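Local coordinates for high affinity transport system protein p37 (Mycoplasma hyorhinis, PDB 3EKI) that binds thiamine diphosphate and, as the extracytoplasmic lipoprotein of a high-affinity transport system, probably takes part in thiamine uptake, at residues T185-W190 / T321-T326; E193-N198 / Y202-D207. One frame throughout, in Å; residues are numbered along the deposited sequence. Where two conformers were deposited one is given.

How the contacts relate
Contact 2 is nested within the long loop of chain that contact 1 closes, and their centres lie about 15 Å apart on the same side of the chain's centre. Trp-190, in the first segment of contact 1, joins them. Its ring stacks on that of His-195, with CE2 of Trp-190 3.3 Å from NE2 of His-195, and meets Tyr-202 edge-to-face, CZ3 of Trp-190 lying 3.7 Å from CD2 of Tyr-202. Contact 2 comes nearer the ligand: the Asn-198 side chain is about 7 Å from bound thiamine diphosphate, the Phe-324 side chain of contact 1 about 12 Å. Segment 321-326 also reaches a calcium ion through Thr-326.

Contact 1 of 2, residues T185-W190 / T321-T326; sequences TPYASW and TKPFET. With CA (calcium ion), chain E.
Phe-324 meets Tyr-187 from a left-handed backbone conformation (phi 70°), uncommon for a residue with a side chain. It is the third residue of a type II turn from Lys-322 to Glu-325, closed by a 3.2 Å bond from Glu-325 N to Lys-322 O, and Pro-323 fills the second position. The two rings form a T-shaped pair: the edge of Phe-324 is turned toward the face of Tyr-187, the planes stand at 78°, and the centroids are 5.3 Å apart. The closest atoms are CE1 of Tyr-187 and CD2 of Phe-324, 3.7 Å from each other. Tyr-187 makes all of its segment's contact; with CG anti to the backbone N (chi1 171°) the ring extends from the 3-10 turn 187-189 toward the other loop. At the ring edge, CE1 of Tyr-187 meets Pro-323 O at 3.4 Å, while OH passes CG of Pro-323. That hydroxyl hydrogen-bonds to Thr-315 O.

In the two-lobed architecture of the periplasmic-binding-protein clan, the contact joins the loop after helix 170-184 to the loop leading into strand 331-337, at the border of a five-stranded mixed sheet. Phe-182 of that helix packs against both rings. The CA of Tyr-187 sits over a face of the Trp-190 indole, offset toward its rim, and NE1 of that indole donates to Thr-185 O at 3.1 Å. Beyond the turn, Thr-326 OG1 binds calcium at 2.4 Å, along with two waters and the backbone oxygens of Lys-327 and Glu-330.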
# COMPACT_ATOMS: atom_id res chain seq x y z
N THR A 185 -6.77 -23.87 0.29
CA THR A 185 -7.20 -23.78 1.69
C THR A 185 -8.15 -22.59 1.77
O THR A 185 -7.66 -21.44 1.85
CB THR A 185 -5.99 -23.61 2.62
OG1 THR A 185 -5.19 -24.78 2.59
CG2 THR A 185 -6.43 -23.41 4.07
N PRO A 186 -9.45 -22.79 1.67
CA PRO A 186 -10.36 -21.67 1.43
C PRO A 186 -10.32 -20.60 2.53
O PRO A 186 -10.48 -20.88 3.70
CB PRO A 186 -11.76 -22.31 1.41
CG PRO A 186 -11.59 -23.77 1.45
CD PRO A 186 -10.17 -24.09 1.74
N TYR A 187 -10.13 -19.33 2.13
CA TYR A 187 -10.13 -18.22 3.08
C TYR A 187 -11.31 -18.20 4.03
O TYR A 187 -11.15 -17.90 5.23
CB TYR A 187 -10.09 -16.94 2.23
CG TYR A 187 -10.29 -15.63 2.94
CD1 TYR A 187 -11.54 -15.02 2.91
CD2 TYR A 187 -9.25 -15.02 3.62
CE1 TYR A 187 -11.76 -13.80 3.57
CE2 TYR A 187 -9.47 -13.80 4.27
CZ TYR A 187 -10.71 -13.22 4.23
OH TYR A 187 -10.96 -11.99 4.86
N ALA A 188 -12.51 -18.54 3.58
CA ALA A 188 -13.72 -18.54 4.40
C ALA A 188 -13.62 -19.50 5.58
O ALA A 188 -14.38 -19.36 6.56
CB ALA A 188 -14.93 -18.92 3.57
N SER A 189 -12.71 -20.45 5.53
CA SER A 189 -12.61 -21.42 6.62
C SER A 189 -11.35 -21.22 7.44
O SER A 189 -11.10 -21.94 8.40
CB SER A 189 -12.75 -22.84 6.07
OG SER A 189 -14.13 -23.06 5.74
N TRP A 190 -10.55 -20.21 7.09
CA TRP A 190 -9.41 -19.85 7.93
C TRP A 190 -9.88 -19.52 9.35
O TRP A 190 -10.98 -19.00 9.46
CB TRP A 190 -8.69 -18.62 7.41
CG TRP A 190 -7.95 -18.77 6.13
CD1 TRP A 190 -7.94 -19.84 5.28
CD2 TRP A 190 -7.09 -17.78 5.55
NE1 TRP A 190 -7.12 -19.55 4.22
CE2 TRP A 190 -6.59 -18.30 4.35
CE3 TRP A 190 -6.69 -16.49 5.93
CZ2 TRP A 190 -5.72 -17.60 3.51
CZ3 TRP A 190 -5.83 -15.80 5.10
CH2 TRP A 190 -5.35 -16.35 3.91
N THR A 321 -18.84 -7.34 7.10
CA THR A 321 -19.00 -7.02 5.68
C THR A 321 -18.93 -8.28 4.82
O THR A 321 -19.17 -8.19 3.61
CB THR A 321 -17.92 -6.05 5.18
OG1 THR A 321 -16.66 -6.73 5.24
CG2 THR A 321 -17.82 -4.83 6.07
N LYS A 322 -18.59 -9.41 5.43
CA LYS A 322 -18.48 -10.66 4.69
C LYS A 322 -17.50 -10.58 3.53
O LYS A 322 -17.80 -10.88 2.36
CB LYS A 322 -19.90 -11.01 4.25
CG LYS A 322 -20.79 -11.39 5.44
CD LYS A 322 -21.84 -10.33 5.72
CE LYS A 322 -22.65 -10.64 6.98
NZ LYS A 322 -24.11 -10.84 6.68
N PRO A 323 -16.26 -10.21 3.80
CA PRO A 323 -15.28 -9.96 2.73
C PRO A 323 -14.89 -11.22 1.96
O PRO A 323 -14.62 -12.28 2.54
CB PRO A 323 -14.03 -9.46 3.47
CG PRO A 323 -14.20 -9.98 4.87
CD PRO A 323 -15.67 -10.04 5.13
N PHE A 324 -14.85 -11.06 0.64
CA PHE A 324 -14.48 -12.06 -0.34
C PHE A 324 -15.52 -13.17 -0.45
O PHE A 324 -15.29 -14.18 -1.13
CB PHE A 324 -13.09 -12.62 -0.01
CG PHE A 324 -11.98 -11.58 -0.04
CD1 PHE A 324 -11.46 -11.15 -1.25
CD2 PHE A 324 -11.51 -11.06 1.14
CE1 PHE A 324 -10.47 -10.18 -1.26
CE2 PHE A 324 -10.52 -10.10 1.13
CZ PHE A 324 -10.01 -9.66 -0.07
N GLU A 325 -16.69 -13.01 0.18
CA GLU A 325 -17.72 -14.05 0.03
C GLU A 325 -18.21 -14.14 -1.40
O GLU A 325 -18.42 -13.13 -2.08
CB GLU A 325 -18.90 -13.74 0.97
CG GLU A 325 -19.95 -14.84 0.99
CD GLU A 325 -20.75 -14.86 2.27
OE1 GLU A 325 -20.15 -14.96 3.37
OE2 GLU A 325 -21.99 -14.79 2.18
N THR A 326 -18.41 -15.36 -1.88
CA THR A 326 -18.95 -15.67 -3.20
C THR A 326 -20.14 -16.63 -3.07
O THR A 326 -20.28 -17.27 -2.03
CB THR A 326 -17.93 -16.35 -4.13
OG1 THR A 326 -17.37 -17.49 -3.44
CG2 THR A 326 -16.74 -15.47 -4.48
CA CA E . -17.98 -19.79 -3.36
O HOH W 1 -18.13 -22.06 -3.14
O HOH W 2 -15.73 -20.00 -2.77

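Contact 2 of 2, residues E193-N198 / Y202-D207; sequences ENHKWN and YQSVYD
Gln-203 runs its side chain past the backbone oxygen of Lys-196. Its CB lies 3.5 Å from Lys-196 O and also touches the Lys-196 CB. Its CG, anti to its own carbonyl carbon (chi1 -55°), passes the same oxygen at 3.3 Å. CD meets ND2 of Asn-198 at 3.7 Å; the two side chains cross at about a right angle, their amide planes 30° apart. OE1 faces the same ND2, slightly farther off and not bonded to it. At the tip, NE2 of Gln-203 donates to Lys-196 O at 3.3 Å, while Gln-203 N bonds that oxygen at 3.0 Å from the opposite face of its carbonyl plane. Two donors of one residue thus grip a single acceptor. One step on, Ser-204 N gives a nearly straight 3.3 Å bond to His-195 O, which lies at the edge of the Tyr-202 ring.

On Tyr-202, the Trp-197 indole brings its edge against a ring face at a plane angle of 55°, with CE3 of Trp-197 3.7 Å from CG of Tyr-202 and over the ring centre. The far end of Tyr-202, OH, bonds Asn-317 N, and His-316 stacks on Trp-197.

Trp-197 and Tyr-202 form one isolated antiparallel beta bridge. In the short loop beyond it Asn-198 OD1 accepts from Asn-200 N, an Asx turn, and also from Val-201 N, where the chain reverses ahead of strand 206-207.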
# COMPACT_ATOMS: atom_id res chain seq x y z
N GLU A 193 -6.82 -18.85 14.84
CA GLU A 193 -5.78 -19.70 15.41
C GLU A 193 -4.84 -20.35 14.39
O GLU A 193 -3.64 -20.46 14.64
CB GLU A 193 -6.40 -20.78 16.30
CG GLU A 193 -6.90 -20.27 17.64
CD GLU A 193 -6.13 -20.85 18.81
OE1 GLU A 193 -5.71 -22.03 18.72
OE2 GLU A 193 -5.93 -20.13 19.81
N ASN A 194 -5.37 -20.78 13.25
CA ASN A 194 -4.56 -21.54 12.32
C ASN A 194 -3.98 -20.67 11.21
O ASN A 194 -3.09 -21.14 10.52
CB ASN A 194 -5.35 -22.71 11.72
CG ASN A 194 -6.48 -22.39 10.79
OD1 ASN A 194 -6.62 -21.31 10.21
ND2 ASN A 194 -7.39 -23.36 10.62
N HIS A 195 -4.44 -19.43 11.07
CA HIS A 195 -3.70 -18.45 10.26
C HIS A 195 -3.10 -17.32 11.10
O HIS A 195 -2.64 -16.29 10.58
CB HIS A 195 -4.60 -17.93 9.13
CG HIS A 195 -4.68 -18.93 8.00
ND1 HIS A 195 -5.39 -20.11 8.11
CD2 HIS A 195 -4.14 -18.92 6.76
CE1 HIS A 195 -5.27 -20.77 6.97
NE2 HIS A 195 -4.53 -20.08 6.12
N LYS A 196 -3.03 -17.49 12.41
CA LYS A 196 -2.39 -16.58 13.36
C LYS A 196 -2.80 -15.12 13.20
O LYS A 196 -1.97 -14.22 13.03
CB LYS A 196 -0.87 -16.77 13.24
CG LYS A 196 -0.43 -18.19 13.57
CD LYS A 196 0.97 -18.47 13.05
CE LYS A 196 1.66 -19.58 13.84
NZ LYS A 196 2.55 -20.39 12.96
N TRP A 197 -4.10 -14.87 13.26
CA TRP A 197 -4.65 -13.54 13.27
C TRP A 197 -4.19 -12.84 14.56
O TRP A 197 -4.34 -13.42 15.64
CB TRP A 197 -6.16 -13.58 13.19
CG TRP A 197 -6.80 -12.23 13.25
CD1 TRP A 197 -7.51 -11.67 14.27
CD2 TRP A 197 -6.78 -11.27 12.19
NE1 TRP A 197 -7.92 -10.41 13.91
CE2 TRP A 197 -7.48 -10.15 12.63
CE3 TRP A 197 -6.21 -11.30 10.92
CZ2 TRP A 197 -7.65 -9.02 11.84
CZ3 TRP A 197 -6.38 -10.17 10.13
CH2 TRP A 197 -7.08 -9.06 10.59
N ASN A 198 -3.65 -11.64 14.47
CA ASN A 198 -3.18 -10.97 15.70
C ASN A 198 -3.95 -9.68 15.95
O ASN A 198 -3.46 -8.83 16.69
CB ASN A 198 -1.70 -10.68 15.59
CG ASN A 198 -1.37 -9.66 14.51
OD1 ASN A 198 -2.24 -9.16 13.80
ND2 ASN A 198 -0.07 -9.36 14.39
N TYR A 202 -3.18 -11.71 9.34
CA TYR A 202 -2.93 -13.15 9.43
C TYR A 202 -1.46 -13.42 9.27
O TYR A 202 -0.87 -13.44 8.18
CB TYR A 202 -3.74 -13.85 8.35
CG TYR A 202 -5.22 -13.88 8.51
CD1 TYR A 202 -5.76 -14.70 9.52
CD2 TYR A 202 -6.12 -13.17 7.73
CE1 TYR A 202 -7.11 -14.76 9.70
CE2 TYR A 202 -7.49 -13.23 7.91
CZ TYR A 202 -7.98 -14.04 8.92
OH TYR A 202 -9.33 -14.12 9.09
N GLN A 203 -0.75 -13.60 10.40
CA GLN A 203 0.70 -13.68 10.36
C GLN A 203 1.22 -14.86 9.56
O GLN A 203 2.35 -14.80 9.08
CB GLN A 203 1.28 -13.75 11.78
CG GLN A 203 0.82 -12.58 12.66
CD GLN A 203 1.38 -12.78 14.07
OE1 GLN A 203 2.44 -12.27 14.41
NE2 GLN A 203 0.65 -13.53 14.88
N SER A 204 0.41 -15.93 9.41
CA SER A 204 0.94 -17.10 8.73
C SER A 204 1.22 -16.86 7.26
O SER A 204 1.88 -17.71 6.65
CB SER A 204 -0.03 -18.28 8.81
OG SER A 204 -0.72 -18.34 10.04
N VAL A 205 0.72 -15.77 6.69
CA VAL A 205 0.97 -15.55 5.25
C VAL A 205 2.18 -14.67 4.98
O VAL A 205 2.50 -14.29 3.86
CB VAL A 205 -0.27 -14.97 4.55
CG1 VAL A 205 -1.38 -16.01 4.50
CG2 VAL A 205 -0.75 -13.70 5.22
N TYR A 206 2.95 -14.35 6.03
CA TYR A 206 4.13 -13.52 5.94
C TYR A 206 5.42 -14.21 6.38
O TYR A 206 5.40 -15.13 7.19
CB TYR A 206 3.97 -12.31 6.86
CG TYR A 206 2.84 -11.38 6.55
CD1 TYR A 206 1.55 -11.58 6.99
CD2 TYR A 206 3.10 -10.23 5.79
CE1 TYR A 206 0.53 -10.69 6.69
CE2 TYR A 206 2.11 -9.34 5.48
CZ TYR A 206 0.82 -9.57 5.93
OH TYR A 206 -0.18 -8.68 5.63
N ASP A 207 6.52 -13.69 5.86
CA ASP A 207 7.86 -14.04 6.28
C ASP A 207 8.53 -12.79 6.87
O ASP A 207 9.18 -12.05 6.13
CB ASP A 207 8.73 -14.62 5.19
CG ASP A 207 10.10 -15.03 5.71
OD1 ASP A 207 10.36 -14.88 6.91
OD2 ASP A 207 10.92 -15.52 4.90